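Lpg2148(MvcA) (Legionella pneumophila subsp. pneumophila str. Philadelphia 1, PDB 6K11) probably acts as a deamidase-related effector with deubiquitinating activity that regulates the host ubiquitin-conjugating enzyme UBE2N. Local coordinates at residues Gln17-Met22 with Glu356-Lys361; Asp351-Glu356 with Val362-Asn367; Asp216-Asn219 with Arg224-Phe227. All blocks are in the same frame, centred on the assembly; numbering follows the deposited sequence.

Contact 1: Gln17-Met22 with Glu356-Lys361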
ATOM      1  N   GLN A  17      20.778   1.767  -2.598  1.00 30.61           N
ATOM      2  CA  GLN A  17      21.496   2.285  -1.431  1.00 30.44           C
ATOM      3  C   GLN A  17      22.112   3.652  -1.713  1.00 33.01           C
ATOM      4  O   GLN A  17      22.093   4.541  -0.852  1.00 27.98           O
ATOM      5  CB  GLN A  17      22.609   1.328  -0.987  1.00 32.48           C
ATOM      6  CG  GLN A  17      22.171   0.043  -0.326  1.00 28.42           C
ATOM      7  CD  GLN A  17      23.335  -0.895  -0.102  1.00 32.51           C
ATOM      8  OE1 GLN A  17      24.357  -0.815  -0.788  1.00 32.42           O
ATOM      9  NE2 GLN A  17      23.192  -1.794   0.864  1.00 29.88           N
ATOM     10  N   SER A  18      22.698   3.822  -2.906  1.00 29.73           N
ATOM     11  CA  SER A  18      23.434   5.042  -3.212  1.00 26.48           C
ATOM     12  C   SER A  18      22.523   6.174  -3.677  1.00 29.99           C
ATOM     13  O   SER A  18      22.771   7.331  -3.333  1.00 29.50           O
ATOM     14  CB  SER A  18      24.517   4.755  -4.268  1.00 27.62           C
ATOM     15  OG  SER A  18      25.591   4.010  -3.691  1.00 31.52           O
ATOM     16  N   TYR A  19      21.456   5.882  -4.444  1.00 27.55           N
ATOM     17  CA  TYR A  19      20.806   6.924  -5.232  1.00 30.54           C
ATOM     18  C   TYR A  19      19.353   7.212  -4.889  1.00 32.35           C
ATOM     19  O   TYR A  19      18.794   8.162  -5.458  1.00 32.41           O
ATOM     20  CB  TYR A  19      20.889   6.585  -6.728  1.00 31.38           C
ATOM     21  CG  TYR A  19      22.309   6.432  -7.218  1.00 31.41           C
ATOM     22  CD1 TYR A  19      23.233   7.461  -7.070  1.00 33.05           C
ATOM     23  CD2 TYR A  19      22.726   5.251  -7.838  1.00 30.96           C
ATOM     24  CE1 TYR A  19      24.546   7.320  -7.521  1.00 31.36           C
ATOM     25  CE2 TYR A  19      24.027   5.099  -8.278  1.00 33.89           C
ATOM     26  CZ  TYR A  19      24.926   6.129  -8.136  1.00 35.63           C
ATOM     27  OH  TYR A  19      26.207   5.955  -8.614  1.00 35.74           O
ATOM     28  N   GLY A  20      18.722   6.431  -4.004  1.00 33.28           N
ATOM     29  CA  GLY A  20      17.368   6.696  -3.539  1.00 28.48           C
ATOM     30  C   GLY A  20      16.330   7.066  -4.589  1.00 33.71           C
ATOM     31  O   GLY A  20      16.011   6.267  -5.482  1.00 32.83           O
ATOM     32  N   VAL A  21      15.799   8.288  -4.480  1.00 31.15           N
ATOM     33  CA  VAL A  21      14.706   8.735  -5.337  1.00 33.13           C
ATOM     34  C   VAL A  21      15.088   8.747  -6.818  1.00 35.43           C
ATOM     35  O   VAL A  21      14.205   8.656  -7.680  1.00 33.66           O
ATOM     36  CB  VAL A  21      14.217  10.133  -4.877  1.00 37.97           C
ATOM     37  CG1 VAL A  21      15.298  11.193  -5.101  1.00 35.68           C
ATOM     38  CG2 VAL A  21      12.911  10.520  -5.567  1.00 36.07           C
ATOM     39  N   MET A  22      16.380   8.855  -7.138  1.00 30.70           N
ATOM     40  CA  MET A  22      16.793   8.909  -8.540  1.00 32.45           C
ATOM     41  C   MET A  22      16.471   7.611  -9.280  1.00 35.88           C
ATOM     42  O   MET A  22      16.427   7.609 -10.517  1.00 36.73           O
ATOM     43  CB  MET A  22      18.300   9.197  -8.657  1.00 32.08           C
ATOM     44  CG  MET A  22      18.774  10.526  -8.074  1.00 28.20           C
ATOM     45  SD  MET A  22      20.530  10.814  -8.191  1.00 24.30           S
ATOM     46  CE  MET A  22      20.673  11.443  -9.916  1.00 27.68           C
ATOM     47  N   GLU A 356      30.036  14.747  -7.360  1.00 32.15           N
ATOM     48  CA  GLU A 356      31.163  13.833  -7.218  1.00 37.15           C
ATOM     49  C   GLU A 356      30.745  12.524  -6.552  1.00 38.79           C
ATOM     50  O   GLU A 356      31.056  11.437  -7.053  1.00 37.38           O
ATOM     51  CB  GLU A 356      32.274  14.514  -6.422  1.00 39.13           C
ATOM     52  CG  GLU A 356      33.470  13.610  -6.145  1.00 43.46           C
ATOM     53  CD  GLU A 356      34.499  14.265  -5.241  1.00 55.32           C
ATOM     54  OE1 GLU A 356      34.539  15.516  -5.178  1.00 64.24           O
ATOM     55  OE2 GLU A 356      35.274  13.528  -4.597  1.00 63.95           O
ATOM     56  N   ASN A 357      30.060  12.608  -5.386  1.00 34.95           N
ATOM     57  CA  ASN A 357      29.528  11.466  -4.644  1.00 34.88           C
ATOM     58  C   ASN A 357      28.069  11.228  -5.018  1.00 31.11           C
ATOM     59  O   ASN A 357      27.377  12.144  -5.464  1.00 32.56           O
ATOM     60  CB  ASN A 357      29.603  11.707  -3.123  1.00 30.62           C
ATOM     61  CG  ASN A 357      31.012  11.948  -2.618  1.00 41.17           C
ATOM     62  OD1 ASN A 357      31.281  12.959  -1.965  1.00 42.73           O
ATOM     63  ND2 ASN A 357      31.910  11.005  -2.886  1.00 36.39           N
ATOM     64  N   PRO A 358      27.552  10.013  -4.808  1.00 30.90           N
ATOM     65  CA  PRO A 358      26.104   9.799  -4.982  1.00 31.77           C
ATOM     66  C   PRO A 358      25.247  10.776  -4.185  1.00 32.84           C
ATOM     67  O   PRO A 358      24.219  11.250  -4.691  1.00 30.27           O
ATOM     68  CB  PRO A 358      25.916   8.354  -4.502  1.00 35.21           C
ATOM     69  CG  PRO A 358      27.244   7.702  -4.786  1.00 34.25           C
ATOM     70  CD  PRO A 358      28.267   8.761  -4.496  1.00 35.95           C
ATOM     71  N   SER A 359      25.649  11.098  -2.948  1.00 31.56           N
ATOM     72  CA  SER A 359      24.897  12.065  -2.148  1.00 32.90           C
ATOM     73  C   SER A 359      24.828  13.431  -2.838  1.00 31.01           C
ATOM     74  O   SER A 359      23.796  14.119  -2.766  1.00 29.64           O
ATOM     75  CB  SER A 359      25.533  12.194  -0.759  1.00 29.01           C
ATOM     76  OG  SER A 359      26.861  12.714  -0.834  1.00 28.90           O
ATOM     77  N   ASP A 360      25.928  13.847  -3.486  1.00 27.70           N
ATOM     78  CA  ASP A 360      25.945  15.088  -4.264  1.00 31.56           C
ATOM     79  C   ASP A 360      24.947  15.048  -5.418  1.00 32.58           C
ATOM     80  O   ASP A 360      24.299  16.056  -5.724  1.00 30.92           O
ATOM     81  CB  ASP A 360      27.349  15.354  -4.831  1.00 31.65           C
ATOM     82  CG  ASP A 360      28.408  15.549  -3.753  1.00 37.20           C
ATOM     83  OD1 ASP A 360      28.118  16.213  -2.718  1.00 34.39           O
ATOM     84  OD2 ASP A 360      29.545  15.048  -3.957  1.00 36.36           O
ATOM     85  N   LYS A 361      24.857  13.913  -6.117  1.00 29.93           N
ATOM     86  CA  LYS A 361      23.932  13.821  -7.243  1.00 29.76           C
ATOM     87  C   LYS A 361      22.484  13.836  -6.773  1.00 29.28           C
ATOM     88  O   LYS A 361      21.616  14.430  -7.428  1.00 28.18           O
ATOM     89  CB  LYS A 361      24.215  12.556  -8.059  1.00 29.71           C
ATOM     90  CG  LYS A 361      25.628  12.453  -8.642  1.00 32.64           C
ATOM     91  CD  LYS A 361      25.705  11.304  -9.667  1.00 34.68           C
ATOM     92  CE  LYS A 361      27.140  11.051 -10.150  1.00 36.27           C
ATOM     93  NZ  LYS A 361      27.679  12.204 -10.912  1.00 34.84           N
TER

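Contact 2: Asp351-Glu356 with Val362-Asn367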
ATOM      1  N   ASP A 351      24.361   9.054 -13.905  1.00 31.75           N
ATOM      2  CA  ASP A 351      25.722   9.527 -14.180  1.00 35.52           C
ATOM      3  C   ASP A 351      25.724  10.920 -14.801  1.00 35.45           C
ATOM      4  O   ASP A 351      26.705  11.658 -14.656  1.00 39.04           O
ATOM      5  CB  ASP A 351      26.462   8.581 -15.146  1.00 35.38           C
ATOM      6  CG  ASP A 351      26.843   7.240 -14.525  1.00 39.66           C
ATOM      7  OD1 ASP A 351      26.947   7.118 -13.283  1.00 36.40           O
ATOM      8  OD2 ASP A 351      27.044   6.286 -15.325  1.00 39.59           O
ATOM      9  N   THR A 352      24.655  11.294 -15.505  1.00 29.36           N
ATOM     10  CA  THR A 352      24.628  12.609 -16.136  1.00 35.11           C
ATOM     11  C   THR A 352      24.401  13.742 -15.140  1.00 41.10           C
ATOM     12  O   THR A 352      24.590  14.906 -15.508  1.00 38.94           O
ATOM     13  CB  THR A 352      23.550  12.699 -17.241  1.00 38.82           C
ATOM     14  OG1 THR A 352      22.220  12.668 -16.685  1.00 37.54           O
ATOM     15  CG2 THR A 352      23.708  11.584 -18.283  1.00 40.24           C
ATOM     16  N   HIS A 353      24.001  13.441 -13.894  1.00 32.91           N
ATOM     17  CA  HIS A 353      23.762  14.512 -12.926  1.00 31.76           C
ATOM     18  C   HIS A 353      25.086  14.982 -12.333  1.00 37.51           C
ATOM     19  O   HIS A 353      25.906  14.146 -11.915  1.00 33.49           O
ATOM     20  CB  HIS A 353      22.827  14.035 -11.816  1.00 33.12           C
ATOM     21  CG  HIS A 353      21.417  13.822 -12.277  1.00 33.02           C
ATOM     22  ND1 HIS A 353      21.041  12.749 -13.059  1.00 34.85           N
ATOM     23  CD2 HIS A 353      20.292  14.550 -12.073  1.00 32.97           C
ATOM     24  CE1 HIS A 353      19.747  12.830 -13.321  1.00 32.10           C
ATOM     25  NE2 HIS A 353      19.269  13.910 -12.732  1.00 32.30           N
ATOM     26  N   PRO A 354      25.329  16.293 -12.285  1.00 35.60           N
ATOM     27  CA  PRO A 354      26.533  16.801 -11.624  1.00 38.96           C
ATOM     28  C   PRO A 354      26.592  16.317 -10.186  1.00 36.61           C
ATOM     29  O   PRO A 354      25.570  16.246  -9.494  1.00 36.93           O
ATOM     30  CB  PRO A 354      26.357  18.324 -11.685  1.00 39.65           C
ATOM     31  CG  PRO A 354      25.322  18.573 -12.707  1.00 42.52           C
ATOM     32  CD  PRO A 354      24.430  17.373 -12.719  1.00 36.05           C
ATOM     33  N   GLY A 355      27.795  15.985  -9.740  1.00 36.01           N
ATOM     34  CA  GLY A 355      27.997  15.578  -8.365  1.00 37.30           C
ATOM     35  C   GLY A 355      29.066  14.516  -8.249  1.00 37.12           C
ATOM     36  O   GLY A 355      29.017  13.500  -8.952  1.00 36.85           O
ATOM     37  N   GLU A 356      30.036  14.747  -7.360  1.00 32.15           N
ATOM     38  CA  GLU A 356      31.163  13.833  -7.218  1.00 37.15           C
ATOM     39  C   GLU A 356      30.745  12.524  -6.552  1.00 38.79           C
ATOM     40  O   GLU A 356      31.056  11.437  -7.053  1.00 37.38           O
ATOM     41  CB  GLU A 356      32.274  14.514  -6.422  1.00 39.13           C
ATOM     42  CG  GLU A 356      33.470  13.610  -6.145  1.00 43.46           C
ATOM     43  CD  GLU A 356      34.499  14.265  -5.241  1.00 55.32           C
ATOM     44  OE1 GLU A 356      34.539  15.516  -5.178  1.00 64.24           O
ATOM     45  OE2 GLU A 356      35.274  13.528  -4.597  1.00 63.95           O
ATOM     46  N   VAL A 362      22.195  13.190  -5.638  1.00 29.87           N
ATOM     47  CA  VAL A 362      20.828  13.230  -5.105  1.00 27.30           C
ATOM     48  C   VAL A 362      20.433  14.664  -4.761  1.00 29.65           C
ATOM     49  O   VAL A 362      19.312  15.099  -5.063  1.00 29.66           O
ATOM     50  CB  VAL A 362      20.687  12.279  -3.894  1.00 34.53           C
ATOM     51  CG1 VAL A 362      19.331  12.476  -3.194  1.00 33.33           C
ATOM     52  CG2 VAL A 362      20.840  10.813  -4.344  1.00 31.13           C
ATOM     53  N   GLU A 363      21.360  15.437  -4.166  1.00 32.84           N
ATOM     54  CA  GLU A 363      21.077  16.845  -3.864  1.00 31.31           C
ATOM     55  C   GLU A 363      20.880  17.667  -5.137  1.00 32.72           C
ATOM     56  O   GLU A 363      20.049  18.578  -5.167  1.00 32.75           O
ATOM     57  CB  GLU A 363      22.198  17.468  -3.030  1.00 33.07           C
ATOM     58  CG  GLU A 363      22.250  16.980  -1.560  1.00 34.11           C
ATOM     59  CD  GLU A 363      20.915  17.116  -0.855  1.00 39.29           C
ATOM     60  OE1 GLU A 363      20.430  18.268  -0.694  1.00 40.23           O
ATOM     61  OE2 GLU A 363      20.336  16.068  -0.480  1.00 37.86           O
ATOM     62  N   ASN A 364      21.665  17.390  -6.184  1.00 32.28           N
ATOM     63  CA  ASN A 364      21.440  18.066  -7.464  1.00 34.25           C
ATOM     64  C   ASN A 364      20.034  17.789  -7.984  1.00 30.61           C
ATOM     65  O   ASN A 364      19.337  18.706  -8.445  1.00 33.06           O
ATOM     66  CB  ASN A 364      22.493  17.616  -8.478  1.00 36.26           C
ATOM     67  CG  ASN A 364      22.229  18.150  -9.891  1.00 40.89           C
ATOM     68  OD1 ASN A 364      21.725  17.424 -10.770  1.00 35.81           O
ATOM     69  ND2 ASN A 364      22.573  19.419 -10.115  1.00 38.94           N
ATOM     70  N   TYR A 365      19.604  16.524  -7.909  1.00 28.32           N
ATOM     71  CA  TYR A 365      18.274  16.137  -8.366  1.00 29.73           C
ATOM     72  C   TYR A 365      17.183  16.836  -7.558  1.00 32.45           C
ATOM     73  O   TYR A 365      16.213  17.362  -8.121  1.00 28.75           O
ATOM     74  CB  TYR A 365      18.138  14.619  -8.262  1.00 29.13           C
ATOM     75  CG  TYR A 365      16.856  14.049  -8.804  1.00 33.41           C
ATOM     76  CD1 TYR A 365      16.710  13.782 -10.172  1.00 28.31           C
ATOM     77  CD2 TYR A 365      15.805  13.734  -7.956  1.00 28.34           C
ATOM     78  CE1 TYR A 365      15.531  13.247 -10.660  1.00 29.20           C
ATOM     79  CE2 TYR A 365      14.638  13.184  -8.432  1.00 31.58           C
ATOM     80  CZ  TYR A 365      14.505  12.945  -9.788  1.00 31.22           C
ATOM     81  OH  TYR A 365      13.326  12.413 -10.244  1.00 31.20           O
ATOM     82  N   ARG A 366      17.311  16.810  -6.226  1.00 31.35           N
ATOM     83  CA  ARG A 366      16.343  17.491  -5.366  1.00 33.58           C
ATOM     84  C   ARG A 366      16.283  18.982  -5.664  1.00 31.04           C
ATOM     85  O   ARG A 366      15.197  19.570  -5.698  1.00 31.88           O
ATOM     86  CB  ARG A 366      16.706  17.293  -3.892  1.00 34.30           C
ATOM     87  CG  ARG A 366      16.422  15.929  -3.321  1.00 32.51           C
ATOM     88  CD  ARG A 366      17.194  15.790  -2.007  1.00 37.47           C
ATOM     89  NE  ARG A 366      16.694  14.661  -1.238  1.00 43.29           N
ATOM     90  CZ  ARG A 366      17.218  14.233  -0.093  1.00 44.63           C
ATOM     91  NH1 ARG A 366      18.283  14.837   0.437  1.00 39.18           N
ATOM     92  NH2 ARG A 366      16.664  13.197   0.520  1.00 42.17           N
ATOM     93  N   ASN A 367      17.443  19.620  -5.831  1.00 31.68           N
ATOM     94  CA  ASN A 367      17.456  21.068  -6.035  1.00 32.54           C
ATOM     95  C   ASN A 367      16.816  21.437  -7.372  1.00 35.71           C
ATOM     96  O   ASN A 367      16.102  22.444  -7.468  1.00 32.53           O
ATOM     97  CB  ASN A 367      18.888  21.608  -5.942  1.00 29.06           C
ATOM     98  CG  ASN A 367      19.476  21.478  -4.522  1.00 39.94           C
ATOM     99  OD1 ASN A 367      18.761  21.179  -3.574  1.00 42.19           O
ATOM    100  ND2 ASN A 367      20.773  21.691  -4.390  1.00 40.14           N
TER

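Contact 3: Asp216-Asn219 with Arg224-Phe227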
ATOM      1  N   ASP A 216     -28.965  -6.875  10.244  1.00 40.28           N
ATOM      2  CA  ASP A 216     -29.410  -8.070   9.525  1.00 40.76           C
ATOM      3  C   ASP A 216     -29.512  -7.796   8.028  1.00 41.61           C
ATOM      4  O   ASP A 216     -29.029  -8.587   7.208  1.00 40.33           O
ATOM      5  CB  ASP A 216     -30.770  -8.548  10.046  1.00 43.04           C
ATOM      6  CG  ASP A 216     -30.706  -9.136  11.449  1.00 49.79           C
ATOM      7  OD1 ASP A 216     -29.621  -9.586  11.877  1.00 51.62           O
ATOM      8  OD2 ASP A 216     -31.766  -9.161  12.115  1.00 53.32           O
ATOM      9  N   ILE A 217     -30.165  -6.685   7.662  1.00 37.22           N
ATOM     10  CA  ILE A 217     -30.324  -6.305   6.256  1.00 35.12           C
ATOM     11  C   ILE A 217     -28.956  -6.241   5.582  1.00 38.29           C
ATOM     12  O   ILE A 217     -28.751  -6.775   4.484  1.00 36.07           O
ATOM     13  CB  ILE A 217     -31.072  -4.960   6.156  1.00 37.93           C
ATOM     14  CG1 ILE A 217     -32.569  -5.131   6.472  1.00 39.23           C
ATOM     15  CG2 ILE A 217     -30.903  -4.302   4.788  1.00 36.91           C
ATOM     16  CD1 ILE A 217     -33.288  -3.814   6.720  1.00 37.34           C
ATOM     17  N   PHE A 218     -27.992  -5.614   6.261  1.00 36.25           N
ATOM     18  CA  PHE A 218     -26.636  -5.483   5.734  1.00 36.87           C
ATOM     19  C   PHE A 218     -25.951  -6.837   5.605  1.00 37.85           C
ATOM     20  O   PHE A 218     -25.384  -7.154   4.552  1.00 37.71           O
ATOM     21  CB  PHE A 218     -25.824  -4.556   6.637  1.00 36.65           C
ATOM     22  CG  PHE A 218     -24.471  -4.192   6.085  1.00 37.17           C
ATOM     23  CD1 PHE A 218     -24.358  -3.315   5.016  1.00 36.05           C
ATOM     24  CD2 PHE A 218     -23.317  -4.706   6.652  1.00 41.72           C
ATOM     25  CE1 PHE A 218     -23.105  -2.972   4.520  1.00 39.25           C
ATOM     26  CE2 PHE A 218     -22.068  -4.367   6.158  1.00 41.53           C
ATOM     27  CZ  PHE A 218     -21.966  -3.495   5.098  1.00 39.02           C
ATOM     28  N   ASN A 219     -25.981  -7.645   6.673  1.00 39.47           N
ATOM     29  CA  ASN A 219     -25.316  -8.950   6.641  1.00 39.43           C
ATOM     30  C   ASN A 219     -25.872  -9.847   5.544  1.00 45.49           C
ATOM     31  O   ASN A 219     -25.137 -10.674   4.979  1.00 40.98           O
ATOM     32  CB  ASN A 219     -25.455  -9.672   7.986  1.00 42.54           C
ATOM     33  CG  ASN A 219     -24.696  -8.995   9.105  1.00 49.41           C
ATOM     34  OD1 ASN A 219     -23.873  -8.118   8.863  1.00 49.02           O
ATOM     35  ND2 ASN A 219     -24.967  -9.405  10.345  1.00 48.93           N
ATOM     36  N   ARG A 224     -22.237  -8.392  -1.807  1.00 38.49           N
ATOM     37  CA  ARG A 224     -22.163  -7.269  -2.740  1.00 36.59           C
ATOM     38  C   ARG A 224     -20.910  -6.422  -2.536  1.00 37.52           C
ATOM     39  O   ARG A 224     -20.538  -5.655  -3.432  1.00 36.99           O
ATOM     40  CB  ARG A 224     -23.362  -6.335  -2.581  1.00 37.05           C
ATOM     41  CG  ARG A 224     -24.716  -6.912  -2.930  1.00 36.43           C
ATOM     42  CD  ARG A 224     -25.802  -5.871  -2.624  1.00 34.08           C
ATOM     43  NE  ARG A 224     -25.812  -4.734  -3.549  1.00 33.89           N
ATOM     44  CZ  ARG A 224     -26.477  -3.605  -3.312  1.00 34.63           C
ATOM     45  NH1 ARG A 224     -27.177  -3.483  -2.195  1.00 33.62           N
ATOM     46  NH2 ARG A 224     -26.461  -2.605  -4.183  1.00 32.04           N
ATOM     47  N   PHE A 225     -20.282  -6.508  -1.375  1.00 33.46           N
ATOM     48  CA  PHE A 225     -19.263  -5.546  -0.986  1.00 36.78           C
ATOM     49  C   PHE A 225     -17.911  -6.221  -0.835  1.00 37.93           C
ATOM     50  O   PHE A 225     -17.811  -7.441  -0.685  1.00 39.19           O
ATOM     51  CB  PHE A 225     -19.619  -4.872   0.336  1.00 36.92           C
ATOM     52  CG  PHE A 225     -21.076  -4.563   0.478  1.00 36.79           C
ATOM     53  CD1 PHE A 225     -21.704  -3.726  -0.428  1.00 36.62           C
ATOM     54  CD2 PHE A 225     -21.806  -5.088   1.530  1.00 37.98           C
ATOM     55  CE1 PHE A 225     -23.043  -3.421  -0.288  1.00 35.53           C
ATOM     56  CE2 PHE A 225     -23.146  -4.798   1.665  1.00 38.17           C
ATOM     57  CZ  PHE A 225     -23.765  -3.964   0.755  1.00 36.51           C
ATOM     58  N   ASP A 226     -16.872  -5.389  -0.847  1.00 36.10           N
ATOM     59  CA  ASP A 226     -15.494  -5.817  -0.603  1.00 41.78           C
ATOM     60  C   ASP A 226     -15.013  -5.019   0.601  1.00 36.80           C
ATOM     61  O   ASP A 226     -14.825  -3.803   0.507  1.00 42.44           O
ATOM     62  CB  ASP A 226     -14.621  -5.584  -1.848  1.00 42.55           C
ATOM     63  CG  ASP A 226     -13.170  -6.078  -1.676  1.00 43.50           C
ATOM     64  OD1 ASP A 226     -12.822  -6.683  -0.639  1.00 39.71           O
ATOM     65  OD2 ASP A 226     -12.375  -5.853  -2.612  1.00 50.43           O
ATOM     66  N   PHE A 227     -14.907  -5.680   1.754  1.00 39.16           N
ATOM     67  CA  PHE A 227     -14.440  -5.013   2.969  1.00 38.47           C
ATOM     68  C   PHE A 227     -12.917  -5.006   3.094  1.00 41.73           C
ATOM     69  O   PHE A 227     -12.389  -4.410   4.043  1.00 39.32           O
ATOM     70  CB  PHE A 227     -15.018  -5.693   4.204  1.00 38.34           C
ATOM     71  CG  PHE A 227     -16.517  -5.702   4.244  1.00 40.32           C
ATOM     72  CD1 PHE A 227     -17.240  -4.586   3.852  1.00 36.69           C
ATOM     73  CD2 PHE A 227     -17.200  -6.825   4.696  1.00 43.88           C
ATOM     74  CE1 PHE A 227     -18.626  -4.595   3.900  1.00 41.81           C
ATOM     75  CE2 PHE A 227     -18.591  -6.839   4.750  1.00 44.15           C
ATOM     76  CZ  PHE A 227     -19.300  -5.727   4.350  1.00 38.81           C
TER

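Contact 1: Gln17-Met22 with Glu356-Lys361
The C-terminal end of helix 4-19 meets the N-terminal first turn of helix 358-381 here, with S18, Y19 and M22 lying against P358 and K361. P358 makes most of the contact with S18 and Y19. Its CB sits 3.5 Å from CE1 of Y19 and 3.5 Å from the backbone O of S18. Its CG reaches the same Y19 carbon from 3.9 Å, so one side of the pyrrolidine ring lies along the CD1-CE1 side of the tyrosine. The approach is oblique to the aromatic plane. S18 adds its CB, 3.9 Å from CB of P358. That same S18 CB stands over the centre of the Y19 ring, so the serine covers one face of the tyrosine and touches the proline as well. Y19 OH is hydrogen-bonded to Q347 of helix 336-351, which fixes the far end of the ring.

Helix 4-19 stops at this point. G20 follows with positive phi, and a short 3-10 segment brings M22 back toward helix 358-381. The M22 chain is extended at chi2 (179°) and bends at chi3 (82°), which brings CE beside K361 O and CB. SD lies 3.9 Å from the backbone O of K361 and 4.1 Å from its CB. The two side chains cross at about a right angle. Beyond CB the lysine turns away from M22, and its NZ is hydrogen-bonded to the carbonyl oxygens of G355 and H353. At the start of helix 358-381, N357 N donates to OD2 of D360 at 2.9 Å, nearly straight at 168°. I350 of helix 336-351 also touches Y19, M22 and K361.

Contact 2: Asp351-Glu356 with Val362-Asn367
H353 and P354 touch N364 and Y365 where the loop between helices 336-351 and 358-381 folds back along the second helix. C-H groups of the loop gather round the amide oxygen of N364. This OD1 lies 3.5 Å from CD2 of H353, at the imidazole edge and near the ring plane. The same oxygen is 3.3 Å from CD of P354. Its hydrogen bond is to NH1 of R368, one turn further along the helix. With CG opposite the backbone N (chi1 173°), the amide extends toward the loop, and its plane stands 75° from the imidazole.

Van der Waals contacts come from the proline. P354 CG is 3.9 Å from ND2 of N364, while P354 O faces CB of N364 at 3.5 Å. The proline and asparagine side chains cross at about a right angle.

The aromatic contact is between H353 and Y365. NE2 of H353 comes to 3.6 Å from CD1 of Y365, at the edge of the phenol ring and in its plane. The two ring planes are 59° apart, so the pair is neither stacked nor T-shaped. H353 ND1 is hydrogen-bonded to F349 O, and Y365 OH to V26 O.

N364 OD1, H353 ND1 and Y365 OH thus each bond outside the two segments. Across the contact the groups meet by close van der Waals and CH-to-oxygen approaches, while bonds to F349, R368 and V26 probably help to set how the imidazole, amide and phenol are placed.

Contact 3: Asp216-Asn219 with Arg224-Phe227
F218 meets F225 and F227 in an aromatic cluster, with the F218 ring touching both of the others. F218 and F225 have nearly parallel planes, 12° apart. The rings are slid so far past each other that they barely overlap, with centroids 5.0 Å apart. The touching atoms are CE1 of F218 and CE2 of F225, at 3.4 Å. The planes are almost parallel, but the displacement is too large for an offset stack.

The F218 and F227 side chains approach each other from opposite directions. CZ of F227 is 3.6 Å from CZ of F218, and also 3.6 Å from CE2 of F218. The planes are 30° apart and the centroids 5.8 Å apart, so the two meet rim to rim with neither ring over the face of the other. The F218 side chain leaves the helix with CG opposite the backbone N (chi1 -172°), which carries its CE1 and CZ across to the two loop phenylalanines. R224 CB lies above one face of F225, toward its rim.

F162 of strand 160-163 makes edge-to-face contacts with both F218 and F225, and F170 of strand 169-171 does the same with F225. The cluster thus joins the last turns of helix 206-220 to two strands of the mixed sheet. F225 and F227 lie on the loop leading out of that helix into strand 228-238 of the large antiparallel sheet.

In the fold
Contacts 1 and 2 are neighbours, with centres about 7 Å apart. Both use helix 358-381 and share E356. The lysine of contact 1 ties the loop of contact 2, and M22 packs on H353. Contact 1 is a surface contact that joins the N-terminal helix to the C-terminal one, far apart in sequence. Contact 2 is local and partly buried. Contact 3 stands alone on the other side of the chain's centre, about 49 Å from contact 1 and 52 Å from contact 2 between centres. It is also partly buried, but wholly aromatic. Contact 1 mixes proline, tyrosine and methionine, and contact 2 sets a histidine and a proline against an asparagine and a tyrosine.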